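Local coordinates for protein polyketide biosynthesis 3-hydroxy-3-methylglutaryl-ACP synthase PksG (Bacillus subtilis, PDB 4YXT) that catalyses the aldol condensation of acetyl-ACP with a carrier-bound beta-ketothioester polyketide intermediate during synthesis of the antibiotic bacillaene, at residues A4-M9 against P181-I186; P188-Y193 against F334-T339; E225-E230 against C330-Y335. The protein carries 1 engineered substitution. All blocks are in the same frame, centred on the assembly; numbering follows the deposited sequence.

In the fold
From the N terminus, strand 5-12 first finds its partner in interaction 1. This closes a loop of about 170 residues, which includes strands 74-80, 106-111, 137-145 and 170-178. Strand 184-195 then runs on, and residues 188-193 open interaction 2, so the first two contacts follow in series. Interaction 2 closes on strand 331-339. The loop of interaction 3, which starts from residues 225-230 on helix 213-234, nests within that of interaction 2. It ends on the same strand and shares Phe334 and Tyr335. Interactions 1 and 2 place strands 5-12, 184-195 and 331-339 side by side in one sheet. Interaction 3 packs helix 213-234 on that sheet. Gln185 and Ile338 join interactions 1 and 2 through a probable backbone bond.

Interaction 1: A4-M9 against P181-I186; sequences AGIEAM and PEVFQI
Ile6 packs on Val183 and Phe184 where strand 5-12 pairs antiparallel with the start of strand 184-195; Val183 comes just before it. The Ile6 CB sits 3.9 Å from Phe184 CB. The branch CG2, anti to the backbone N, approaches Val183 CB at 3.8 Å. CG1 lies beside the backbone N and meets Phe184 instead. At the tip, CD1 lies 3.8 Å from Phe184 CB and near ring atom CD2.

The Ile6 backbone is gripped too. Its N donates to Phe184 O at 2.7 Å. Its O accepts from Phe184 N at 3.2 Å. Val183 N adds a weak, bent bond (128°) to the same oxygen. Val183 and Phe184 thus both face Ile6, a classic beta bulge. Further along, Ile186 N donates to Ala4 O at 3.0 Å. At Gly5 the backbone angles and the nearness of Phe184 O allow no CB. Pro181 CB rests 3.4 Å from Gly5 C.

Phe121 and Val175 also touch Ile6, and Glu7 pairs with Lys137 and Asn180 N. The contact joins neighbouring strands inside the mixed sheet of this thiolase-like enzyme, away from the annotated active-site residues. Backbone bonds hold the strands together, while Ile6, Val183 and Phe184 add apolar contacts, with Ile6 and Phe184 on one face of the sheet.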
ATOM      1  N   ALA A   4      13.798  -7.293  16.167  1.00 27.75           N
ATOM      2  CA  ALA A   4      13.157  -6.330  15.264  1.00 27.97           C
ATOM      3  C   ALA A   4      12.219  -5.350  15.979  1.00 25.14           C
ATOM      4  O   ALA A   4      11.547  -5.680  16.946  1.00 23.86           O
ATOM      5  CB  ALA A   4      12.437  -7.056  14.129  1.00 26.79           C
ATOM      6  N   GLY A   5      12.244  -4.124  15.490  1.00 24.59           N
ATOM      7  CA  GLY A   5      11.256  -3.141  15.826  1.00 23.84           C
ATOM      8  C   GLY A   5      11.818  -1.761  15.741  1.00 21.82           C
ATOM      9  O   GLY A   5      12.621  -1.476  14.871  1.00 20.67           O
ATOM     10  N   ILE A   6      11.387  -0.898  16.653  1.00 21.45           N
ATOM     11  CA  ILE A   6      11.626   0.532  16.507  1.00 22.55           C
ATOM     12  C   ILE A   6      12.988   0.933  17.125  1.00 22.36           C
ATOM     13  O   ILE A   6      13.201   0.763  18.308  1.00 23.10           O
ATOM     14  CB  ILE A   6      10.452   1.371  17.111  1.00 21.02           C
ATOM     15  CG1 ILE A   6       9.110   0.950  16.514  1.00 22.37           C
ATOM     16  CG2 ILE A   6      10.710   2.842  16.986  1.00 20.06           C
ATOM     17  CD1 ILE A   6       7.892   1.687  17.072  1.00 22.41           C
ATOM     18  N   GLU A   7      13.861   1.518  16.308  1.00 22.69           N
ATOM     19  CA  GLU A   7      15.099   2.155  16.763  1.00 24.66           C
ATOM     20  C   GLU A   7      14.861   3.622  17.081  1.00 24.21           C
ATOM     21  O   GLU A   7      15.458   4.187  17.978  1.00 25.35           O
ATOM     22  CB  GLU A   7      16.201   2.003  15.699  1.00 24.73           C
ATOM     23  CG  GLU A   7      16.465   0.537  15.413  1.00 27.23           C
ATOM     24  CD  GLU A   7      17.655   0.306  14.506  1.00 28.66           C
ATOM     25  OE1 GLU A   7      18.047   1.229  13.770  1.00 34.10           O
ATOM     26  OE2 GLU A   7      18.194  -0.802  14.519  1.00 28.73           O
ATOM     27  N   ALA A   8      13.946   4.256  16.371  1.00 23.83           N
ATOM     28  CA  ALA A   8      13.753   5.654  16.617  1.00 23.29           C
ATOM     29  C   ALA A   8      12.392   6.022  16.019  1.00 23.20           C
ATOM     30  O   ALA A   8      11.982   5.391  15.077  1.00 19.45           O
ATOM     31  CB  ALA A   8      14.889   6.436  15.977  1.00 22.75           C
ATOM     32  N   MET A   9      11.697   6.995  16.605  1.00 24.82           N
ATOM     33  CA  MET A   9      10.434   7.485  16.016  1.00 29.79           C
ATOM     34  C   MET A   9      10.165   8.931  16.395  1.00 26.32           C
ATOM     35  O   MET A   9      10.521   9.347  17.471  1.00 31.02           O
ATOM     36  CB  MET A   9       9.229   6.577  16.374  1.00 31.14           C
ATOM     37  CG  MET A   9       8.608   6.791  17.737  1.00 33.42           C
ATOM     38  SD  MET A   9       7.369   5.521  18.142  1.00 39.20           S
ATOM     39  CE  MET A   9       6.072   5.923  16.991  1.00 31.93           C
ATOM     40  N   PRO A 181      16.365  -2.609  18.226  1.00 30.88           N
ATOM     41  CA  PRO A 181      15.167  -1.844  18.550  1.00 30.38           C
ATOM     42  C   PRO A 181      15.012  -1.489  20.065  1.00 32.82           C
ATOM     43  O   PRO A 181      14.199  -2.092  20.799  1.00 25.33           O
ATOM     44  CB  PRO A 181      14.073  -2.800  18.071  1.00 27.94           C
ATOM     45  CG  PRO A 181      14.620  -4.133  18.453  1.00 26.81           C
ATOM     46  CD  PRO A 181      16.046  -4.042  18.050  1.00 28.34           C
ATOM     47  N   GLU A 182      15.733  -0.469  20.516  1.00 34.14           N
ATOM     48  CA  GLU A 182      15.618  -0.050  21.937  1.00 35.16           C
ATOM     49  C   GLU A 182      14.307   0.623  22.258  1.00 31.48           C
ATOM     50  O   GLU A 182      13.827   0.545  23.378  1.00 32.91           O
ATOM     51  CB  GLU A 182      16.742   0.915  22.315  1.00 37.66           C
ATOM     52  CG  GLU A 182      18.131   0.349  22.114  1.00 42.13           C
ATOM     53  CD  GLU A 182      18.591  -0.615  23.203  1.00 49.09           C
ATOM     54  OE1 GLU A 182      17.915  -0.764  24.260  1.00 53.03           O
ATOM     55  OE2 GLU A 182      19.673  -1.216  22.989  1.00 52.92           O
ATOM     56  N   VAL A 183      13.743   1.327  21.290  1.00 28.39           N
ATOM     57  CA  VAL A 183      12.518   2.067  21.540  1.00 27.15           C
ATOM     58  C   VAL A 183      11.302   1.106  21.670  1.00 26.43           C
ATOM     59  O   VAL A 183      10.474   1.224  22.592  1.00 24.53           O
ATOM     60  CB  VAL A 183      12.307   3.159  20.461  1.00 27.41           C
ATOM     61  CG1 VAL A 183      10.995   3.878  20.686  1.00 26.49           C
ATOM     62  CG2 VAL A 183      13.466   4.154  20.426  1.00 27.41           C
ATOM     63  N   PHE A 184      11.188   0.131  20.771  1.00 25.82           N
ATOM     64  CA  PHE A 184      10.081  -0.841  20.848  1.00 23.96           C
ATOM     65  C   PHE A 184      10.487  -2.126  20.105  1.00 26.87           C
ATOM     66  O   PHE A 184      10.504  -2.195  18.848  1.00 28.12           O
ATOM     67  CB  PHE A 184       8.777  -0.167  20.323  1.00 21.85           C
ATOM     68  CG  PHE A 184       7.545  -0.984  20.445  1.00 19.43           C
ATOM     69  CD1 PHE A 184       6.900  -1.111  21.654  1.00 20.06           C
ATOM     70  CD2 PHE A 184       6.981  -1.566  19.311  1.00 20.72           C
ATOM     71  CE1 PHE A 184       5.710  -1.851  21.761  1.00 20.37           C
ATOM     72  CE2 PHE A 184       5.824  -2.325  19.384  1.00 20.56           C
ATOM     73  CZ  PHE A 184       5.173  -2.458  20.626  1.00 21.25           C
ATOM     74  N   GLN A 185      10.873  -3.135  20.896  1.00 24.78           N
ATOM     75  CA  GLN A 185      11.168  -4.411  20.354  1.00 25.14           C
ATOM     76  C   GLN A 185       9.906  -5.255  20.298  1.00 24.12           C
ATOM     77  O   GLN A 185       9.263  -5.509  21.307  1.00 22.08           O
ATOM     78  CB  GLN A 185      12.215  -5.136  21.193  1.00 27.52           C
ATOM     79  CG  GLN A 185      12.714  -6.335  20.443  1.00 30.95           C
ATOM     80  CD  GLN A 185      13.822  -7.059  21.176  1.00 36.35           C
ATOM     81  OE1 GLN A 185      14.388  -6.541  22.129  1.00 40.50           O
ATOM     82  NE2 GLN A 185      14.132  -8.271  20.732  1.00 39.02           N
ATOM     83  N   ILE A 186       9.535  -5.696  19.114  1.00 22.79           N
ATOM     84  CA  ILE A 186       8.303  -6.450  19.006  1.00 22.82           C
ATOM     85  C   ILE A 186       8.506  -7.859  19.579  1.00 24.22           C
ATOM     86  O   ILE A 186       9.579  -8.410  19.512  1.00 20.26           O
ATOM     87  CB  ILE A 186       7.826  -6.515  17.538  1.00 25.36           C
ATOM     88  CG1 ILE A 186       8.900  -7.141  16.645  1.00 27.41           C
ATOM     89  CG2 ILE A 186       7.513  -5.129  17.017  1.00 24.55           C
ATOM     90  CD1 ILE A 186       8.658  -8.612  16.338  1.00 29.52           C
TER

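Interaction 2: P188-Y193 against F334-T339; sequences PGANGY and FYSGIT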
ATOM      1  N   PRO A 188       7.817 -11.299  18.560  1.00 30.42           N
ATOM      2  CA  PRO A 188       7.572 -11.825  17.212  1.00 30.36           C
ATOM      3  C   PRO A 188       6.509 -12.901  17.177  1.00 28.71           C
ATOM      4  O   PRO A 188       6.612 -13.902  17.920  1.00 26.93           O
ATOM      5  CB  PRO A 188       8.932 -12.413  16.773  1.00 33.54           C
ATOM      6  CG  PRO A 188       9.770 -12.507  18.022  1.00 35.16           C
ATOM      7  CD  PRO A 188       9.153 -11.649  19.092  1.00 34.05           C
ATOM      8  N   GLY A 189       5.522 -12.694  16.298  1.00 22.77           N
ATOM      9  CA  GLY A 189       4.388 -13.612  16.101  1.00 23.73           C
ATOM     10  C   GLY A 189       3.266 -13.416  17.104  1.00 23.36           C
ATOM     11  O   GLY A 189       2.234 -14.069  17.023  1.00 26.76           O
ATOM     12  N   ALA A 190       3.486 -12.523  18.056  1.00 23.72           N
ATOM     13  CA  ALA A 190       2.523 -12.148  19.088  1.00 25.31           C
ATOM     14  C   ALA A 190       1.594 -11.066  18.511  1.00 26.35           C
ATOM     15  O   ALA A 190       1.775  -9.846  18.754  1.00 28.76           O
ATOM     16  CB  ALA A 190       3.252 -11.618  20.305  1.00 23.34           C
ATOM     17  N   ASN A 191       0.648 -11.531  17.700  1.00 26.39           N
ATOM     18  CA  ASN A 191      -0.167 -10.680  16.790  1.00 27.31           C
ATOM     19  C   ASN A 191      -1.551 -11.306  16.646  1.00 25.99           C
ATOM     20  O   ASN A 191      -1.654 -12.465  16.253  1.00 25.75           O
ATOM     21  CB  ASN A 191       0.457 -10.615  15.359  1.00 26.78           C
ATOM     22  CG  ASN A 191       1.863 -10.059  15.368  1.00 28.30           C
ATOM     23  OD1 ASN A 191       2.088  -8.870  15.155  1.00 27.82           O
ATOM     24  ND2 ASN A 191       2.820 -10.910  15.678  1.00 28.17           N
ATOM     25  N   GLY A 192      -2.597 -10.540  16.936  1.00 24.60           N
ATOM     26  CA  GLY A 192      -3.934 -10.950  16.637  1.00 23.00           C
ATOM     27  C   GLY A 192      -4.506  -9.936  15.680  1.00 23.94           C
ATOM     28  O   GLY A 192      -4.844  -8.822  16.091  1.00 23.39           O
ATOM     29  N   TYR A 193      -4.599 -10.307  14.400  1.00 23.66           N
ATOM     30  CA  TYR A 193      -5.158  -9.413  13.372  1.00 18.84           C
ATOM     31  C   TYR A 193      -6.533  -9.919  12.979  1.00 18.24           C
ATOM     32  O   TYR A 193      -6.817 -11.115  13.044  1.00 17.62           O
ATOM     33  CB  TYR A 193      -4.215  -9.312  12.143  1.00 19.76           C
ATOM     34  CG  TYR A 193      -3.347 -10.549  11.815  1.00 19.10           C
ATOM     35  CD1 TYR A 193      -1.972 -10.540  12.044  1.00 19.53           C
ATOM     36  CD2 TYR A 193      -3.894 -11.728  11.259  1.00 20.70           C
ATOM     37  CE1 TYR A 193      -1.163 -11.648  11.757  1.00 20.78           C
ATOM     38  CE2 TYR A 193      -3.076 -12.834  10.957  1.00 19.52           C
ATOM     39  CZ  TYR A 193      -1.693 -12.778  11.184  1.00 21.25           C
ATOM     40  OH  TYR A 193      -0.834 -13.888  10.911  1.00 22.49           O
ATOM     41  N   PHE A 334      -3.801  -6.400  17.205  1.00 19.82           N
ATOM     42  CA  PHE A 334      -3.268  -6.199  18.511  1.00 19.77           C
ATOM     43  C   PHE A 334      -1.925  -6.850  18.547  1.00 19.69           C
ATOM     44  O   PHE A 334      -1.798  -8.005  18.217  1.00 20.09           O
ATOM     45  CB  PHE A 334      -4.179  -6.806  19.579  1.00 19.33           C
ATOM     46  CG  PHE A 334      -3.695  -6.577  20.960  1.00 20.15           C
ATOM     47  CD1 PHE A 334      -2.864  -7.505  21.583  1.00 19.54           C
ATOM     48  CD2 PHE A 334      -4.048  -5.428  21.647  1.00 20.47           C
ATOM     49  CE1 PHE A 334      -2.401  -7.271  22.855  1.00 22.33           C
ATOM     50  CE2 PHE A 334      -3.595  -5.192  22.941  1.00 20.64           C
ATOM     51  CZ  PHE A 334      -2.759  -6.095  23.540  1.00 21.94           C
ATOM     52  N   TYR A 335      -0.935  -6.130  19.029  1.00 19.78           N
ATOM     53  CA  TYR A 335       0.379  -6.675  19.158  1.00 20.19           C
ATOM     54  C   TYR A 335       1.111  -5.973  20.289  1.00 21.77           C
ATOM     55  O   TYR A 335       0.619  -5.006  20.847  1.00 21.80           O
ATOM     56  CB  TYR A 335       1.153  -6.452  17.850  1.00 21.07           C
ATOM     57  CG  TYR A 335       1.154  -5.048  17.284  1.00 21.01           C
ATOM     58  CD1 TYR A 335       0.017  -4.478  16.765  1.00 21.31           C
ATOM     59  CD2 TYR A 335       2.333  -4.300  17.244  1.00 23.48           C
ATOM     60  CE1 TYR A 335       0.038  -3.211  16.207  1.00 22.12           C
ATOM     61  CE2 TYR A 335       2.364  -3.037  16.703  1.00 24.34           C
ATOM     62  CZ  TYR A 335       1.221  -2.500  16.182  1.00 23.59           C
ATOM     63  OH  TYR A 335       1.288  -1.261  15.619  1.00 30.29           O
ATOM     64  N   SER A 336       2.298  -6.468  20.612  1.00 23.21           N
ATOM     65  CA  SER A 336       2.987  -6.058  21.805  1.00 24.45           C
ATOM     66  C   SER A 336       4.455  -5.933  21.536  1.00 23.56           C
ATOM     67  O   SER A 336       4.958  -6.459  20.532  1.00 24.68           O
ATOM     68  CB  SER A 336       2.768  -7.070  22.927  1.00 24.46           C
ATOM     69  OG  SER A 336       3.354  -8.290  22.585  1.00 25.12           O
ATOM     70  N   GLY A 337       5.106  -5.157  22.391  1.00 20.82           N
ATOM     71  CA  GLY A 337       6.536  -4.970  22.339  1.00 23.75           C
ATOM     72  C   GLY A 337       7.077  -4.386  23.637  1.00 25.89           C
ATOM     73  O   GLY A 337       6.288  -3.883  24.477  1.00 24.26           O
ATOM     74  N   ILE A 338       8.403  -4.527  23.803  1.00 24.99           N
ATOM     75  CA  ILE A 338       9.119  -4.065  24.974  1.00 24.69           C
ATOM     76  C   ILE A 338       9.927  -2.788  24.722  1.00 25.25           C
ATOM     77  O   ILE A 338      10.622  -2.668  23.709  1.00 20.69           O
ATOM     78  CB  ILE A 338      10.042  -5.201  25.516  1.00 27.48           C
ATOM     79  CG1 ILE A 338       9.174  -6.256  26.189  1.00 29.66           C
ATOM     80  CG2 ILE A 338      11.077  -4.630  26.491  1.00 25.78           C
ATOM     81  CD1 ILE A 338       9.864  -7.542  26.545  1.00 33.71           C
ATOM     82  N   THR A 339       9.815  -1.836  25.651  1.00 25.21           N
ATOM     83  CA  THR A 339      10.543  -0.563  25.593  1.00 31.66           C
ATOM     84  C   THR A 339      11.545  -0.488  26.749  1.00 31.22           C
ATOM     85  O   THR A 339      11.186  -0.764  27.877  1.00 31.28           O
ATOM     86  CB  THR A 339       9.599   0.662  25.704  1.00 33.87           C
ATOM     87  OG1 THR A 339       8.705   0.655  24.592  1.00 39.55           O
ATOM     88  CG2 THR A 339      10.393   1.981  25.669  1.00 34.72           C
TER
HETATM   89  O   HOH W   1       4.015  -8.254  18.591  1.00 21.16           O
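Phe334 and Gly192 form an antiparallel hydrogen-bonded pair in the mixed sheet of the thiolase-like fold. Phe334 N donates to Gly192 O at 2.9 Å. In return, Gly192 N donates to Phe334 O at 3.0 Å, nearly straight at 169°. Phe334 O also receives a CA-H contact from Asn191 CA at 3.4 Å.

Tyr335 follows. At chi1 50° its ring is carried away from strand 184-195, so CB is what meets Ala190 O, at 3.6 Å. The OH bonds to Thr118 OG1, and the side chain is about 9 Å from that of His250, an active-site residue by similarity.

Between Ala190 and Ser336 a water makes the link. Ser336 N donates to it at 3.2 Å, and the water lies 2.8 Å from Ala190 O, placed to donate to it. Ala190 is the centre of an inverse gamma turn. Its CB lies 4.0 Å from Ser336 OG, which bonds to Asp187 and Tyr231.

Further on, Ile338 bonds to the backbone of Gln185, and Thr339 OG1 to Val183 O. Tyr335 has a backbone bond with Cys323, and the strand lies between strands 184-195 and 319-327. Helix 116-130 touches the face carrying Tyr335, and helix 213-234 touches the face carrying Phe334.

Interaction 3: E225-E230 against C330-Y335; sequences EQTFLE and CCSEFY
Phe228 turns its ring edge to one face of the Phe334 ring. The planes are at 90° and the centroids 5.4 Å apart, a T-shaped pair. Phe228 CD1 stands over that face, toward the rim, 3.7 Å from Phe334 CE1. With CG anti to the backbone N (chi1 -172°), the Phe228 ring is carried alongside the Phe334 side chain, and the two point the same way. Other rings join them edge-to-face: Tyr240 with Phe228, and Tyr231 and Phe244 with Phe334. The result is a buried aromatic cluster.

Beside the rings, Thr227 crosses Phe334 at about a right angle. Thr227 CB and Phe334 CB are 3.7 Å apart. The methyl CG2 of Thr227 presses closely on Ser332 OG at 3.1 Å; that hydroxyl bonds to Tyr194 O, and Thr227 OG1 bonds back to Cys223 O within its own helix. No hydrogen bond crosses between the two segments, so the contact rests on packing.

Glu333 points away from the helix, and its carboxylate forms a salt bridge with Arg106 of the second subunit.

Helix 213-234 packs on the face of the sheet carrying Phe334, the segment axes 47° apart in direction and 7.2 Å at closest. Helix 116-130 meets Glu333 and Tyr335 on the opposite face. A helix thus lies on each face of this part of the sheet, the layered alpha/beta build of the thiolase superfamily, and strands 184-195 and 319-327 flank strand 331-339.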
ATOM      1  N   GLU A 225     -11.943  -6.344  20.996  1.00 26.31           N
ATOM      2  CA  GLU A 225     -12.062  -7.644  21.677  1.00 26.04           C
ATOM      3  C   GLU A 225     -11.549  -8.821  20.832  1.00 26.74           C
ATOM      4  O   GLU A 225     -10.884  -9.727  21.355  1.00 22.22           O
ATOM      5  CB  GLU A 225     -13.518  -7.884  22.081  1.00 29.85           C
ATOM      6  CG  GLU A 225     -13.898  -9.339  22.341  1.00 34.68           C
ATOM      7  CD  GLU A 225     -15.388  -9.503  22.647  1.00 42.99           C
ATOM      8  OE1 GLU A 225     -16.058  -8.488  22.982  1.00 40.95           O
ATOM      9  OE2 GLU A 225     -15.899 -10.651  22.536  1.00 50.48           O
ATOM     10  N   GLN A 226     -11.861  -8.863  19.534  1.00 27.70           N
ATOM     11  CA  GLN A 226     -11.429 -10.023  18.739  1.00 27.88           C
ATOM     12  C   GLN A 226      -9.942 -10.052  18.560  1.00 24.65           C
ATOM     13  O   GLN A 226      -9.316 -11.111  18.627  1.00 22.65           O
ATOM     14  CB  GLN A 226     -12.114 -10.077  17.380  1.00 28.56           C
ATOM     15  CG  GLN A 226     -13.605 -10.348  17.497  1.00 32.46           C
ATOM     16  CD  GLN A 226     -13.935 -11.712  18.094  1.00 31.56           C
ATOM     17  OE1 GLN A 226     -14.948 -11.879  18.780  1.00 38.28           O
ATOM     18  NE2 GLN A 226     -13.082 -12.687  17.834  1.00 31.27           N
ATOM     19  N   THR A 227      -9.346  -8.894  18.363  1.00 22.64           N
ATOM     20  CA  THR A 227      -7.890  -8.885  18.180  1.00 22.00           C
ATOM     21  C   THR A 227      -7.189  -9.471  19.396  1.00 21.43           C
ATOM     22  O   THR A 227      -6.233 -10.257  19.284  1.00 21.53           O
ATOM     23  CB  THR A 227      -7.353  -7.467  17.829  1.00 21.97           C
ATOM     24  OG1 THR A 227      -7.763  -6.507  18.799  1.00 20.27           O
ATOM     25  CG2 THR A 227      -7.811  -7.038  16.469  1.00 20.88           C
ATOM     26  N   PHE A 228      -7.670  -9.131  20.589  1.00 22.38           N
ATOM     27  CA  PHE A 228      -7.032  -9.655  21.799  1.00 21.41           C
ATOM     28  C   PHE A 228      -7.235 -11.151  21.947  1.00 21.81           C
ATOM     29  O   PHE A 228      -6.325 -11.868  22.344  1.00 21.27           O
ATOM     30  CB  PHE A 228      -7.459  -8.929  23.098  1.00 22.31           C
ATOM     31  CG  PHE A 228      -6.646  -9.369  24.289  1.00 23.39           C
ATOM     32  CD1 PHE A 228      -5.316  -9.060  24.357  1.00 23.79           C
ATOM     33  CD2 PHE A 228      -7.185 -10.203  25.270  1.00 24.37           C
ATOM     34  CE1 PHE A 228      -4.513  -9.536  25.393  1.00 25.50           C
ATOM     35  CE2 PHE A 228      -6.384 -10.661  26.322  1.00 27.19           C
ATOM     36  CZ  PHE A 228      -5.054 -10.306  26.387  1.00 26.10           C
ATOM     37  N   LEU A 229      -8.457 -11.599  21.700  1.00 25.04           N
ATOM     38  CA  LEU A 229      -8.793 -13.024  21.606  1.00 26.00           C
ATOM     39  C   LEU A 229      -7.822 -13.742  20.650  1.00 25.31           C
ATOM     40  O   LEU A 229      -7.215 -14.822  20.991  1.00 22.25           O
ATOM     41  CB  LEU A 229     -10.219 -13.181  21.056  1.00 30.33           C
ATOM     42  CG  LEU A 229     -11.229 -14.158  21.648  1.00 37.36           C
ATOM     43  CD1 LEU A 229     -12.217 -13.332  22.474  1.00 40.81           C
ATOM     44  CD2 LEU A 229     -11.974 -14.996  20.591  1.00 36.91           C
ATOM     45  N   GLU A 230      -7.611 -13.156  19.463  1.00 23.29           N
ATOM     46  CA  GLU A 230      -6.677 -13.813  18.514  1.00 26.86           C
ATOM     47  C   GLU A 230      -5.227 -13.877  19.078  1.00 26.59           C
ATOM     48  O   GLU A 230      -4.555 -14.930  19.051  1.00 28.23           O
ATOM     49  CB  GLU A 230      -6.729 -13.162  17.141  1.00 30.10           C
ATOM     50  CG  GLU A 230      -8.120 -13.153  16.498  1.00 37.27           C
ATOM     51  CD  GLU A 230      -8.482 -14.473  15.767  1.00 42.86           C
ATOM     52  OE1 GLU A 230      -7.751 -15.506  15.930  1.00 43.67           O
ATOM     53  OE2 GLU A 230      -9.509 -14.467  15.026  1.00 38.68           O
ATOM     54  N   CYS A 330     -12.913  -2.900   6.968  1.00 19.03           N
ATOM     55  CA  CYS A 330     -12.095  -2.532   8.110  1.00 19.56           C
ATOM     56  C   CYS A 330     -11.019  -3.609   8.333  1.00 18.79           C
ATOM     57  O   CYS A 330     -11.153  -4.714   7.834  1.00 18.18           O
ATOM     58  CB  CYS A 330     -12.920  -2.476   9.379  1.00 22.10           C
ATOM     59  SG  CYS A 330     -13.094  -4.060  10.290  1.00 24.96           S
ATOM     60  N   CYS A 331      -9.950  -3.251   9.017  1.00 17.96           N
ATOM     61  CA  CYS A 331      -8.922  -4.226   9.470  1.00 19.59           C
ATOM     62  C   CYS A 331      -8.372  -3.745  10.806  1.00 19.60           C
ATOM     63  O   CYS A 331      -8.435  -2.525  11.099  1.00 23.07           O
ATOM     64  CB  CYS A 331      -7.752  -4.441   8.431  1.00 18.27           C
ATOM     65  SG  CYS A 331      -6.801  -5.971   8.757  1.00 20.20           S
ATOM     66  N   SER A 332      -7.824  -4.675  11.593  1.00 18.52           N
ATOM     67  CA  SER A 332      -7.335  -4.345  12.903  1.00 18.89           C
ATOM     68  C   SER A 332      -6.273  -5.339  13.387  1.00 19.93           C
ATOM     69  O   SER A 332      -6.108  -6.407  12.819  1.00 20.36           O
ATOM     70  CB  SER A 332      -8.496  -4.256  13.915  1.00 19.02           C
ATOM     71  OG  SER A 332      -9.185  -5.475  14.118  1.00 19.89           O
ATOM     72  N   GLU A 333      -5.524  -4.953  14.419  1.00 19.39           N
ATOM     73  CA  GLU A 333      -4.463  -5.782  14.936  1.00 19.18           C
ATOM     74  C   GLU A 333      -4.073  -5.384  16.374  1.00 20.42           C
ATOM     75  O   GLU A 333      -3.971  -4.205  16.681  1.00 20.86           O
ATOM     76  CB  GLU A 333      -3.211  -5.728  14.064  1.00 18.92           C
ATOM     77  CG  GLU A 333      -2.091  -6.753  14.461  1.00 19.68           C
ATOM     78  CD  GLU A 333      -1.033  -7.005  13.336  1.00 22.15           C
ATOM     79  OE1 GLU A 333       0.020  -7.636  13.590  1.00 24.81           O
ATOM     80  OE2 GLU A 333      -1.230  -6.593  12.161  1.00 23.29           O
ATOM     81  N   PHE A 334      -3.801  -6.400  17.205  1.00 19.82           N
ATOM     82  CA  PHE A 334      -3.268  -6.199  18.511  1.00 19.77           C
ATOM     83  C   PHE A 334      -1.925  -6.850  18.547  1.00 19.69           C
ATOM     84  O   PHE A 334      -1.798  -8.005  18.217  1.00 20.09           O
ATOM     85  CB  PHE A 334      -4.179  -6.806  19.579  1.00 19.33           C
ATOM     86  CG  PHE A 334      -3.695  -6.577  20.960  1.00 20.15           C
ATOM     87  CD1 PHE A 334      -2.864  -7.505  21.583  1.00 19.54           C
ATOM     88  CD2 PHE A 334      -4.048  -5.428  21.647  1.00 20.47           C
ATOM     89  CE1 PHE A 334      -2.401  -7.271  22.855  1.00 22.33           C
ATOM     90  CE2 PHE A 334      -3.595  -5.192  22.941  1.00 20.64           C
ATOM     91  CZ  PHE A 334      -2.759  -6.095  23.540  1.00 21.94           C
ATOM     92  N   TYR A 335      -0.935  -6.130  19.029  1.00 19.78           N
ATOM     93  CA  TYR A 335       0.379  -6.675  19.158  1.00 20.19           C
ATOM     94  C   TYR A 335       1.111  -5.973  20.289  1.00 21.77           C
ATOM     95  O   TYR A 335       0.619  -5.006  20.847  1.00 21.80           O
ATOM     96  CB  TYR A 335       1.153  -6.452  17.850  1.00 21.07           C
ATOM     97  CG  TYR A 335       1.154  -5.048  17.284  1.00 21.01           C
ATOM     98  CD1 TYR A 335       0.017  -4.478  16.765  1.00 21.31           C
ATOM     99  CD2 TYR A 335       2.333  -4.300  17.244  1.00 23.48           C
ATOM    100  CE1 TYR A 335       0.038  -3.211  16.207  1.00 22.12           C
ATOM    101  CE2 TYR A 335       2.364  -3.037  16.703  1.00 24.34           C
ATOM    102  CZ  TYR A 335       1.221  -2.500  16.182  1.00 23.59           C
ATOM    103  OH  TYR A 335       1.288  -1.261  15.619  1.00 30.29           O
TER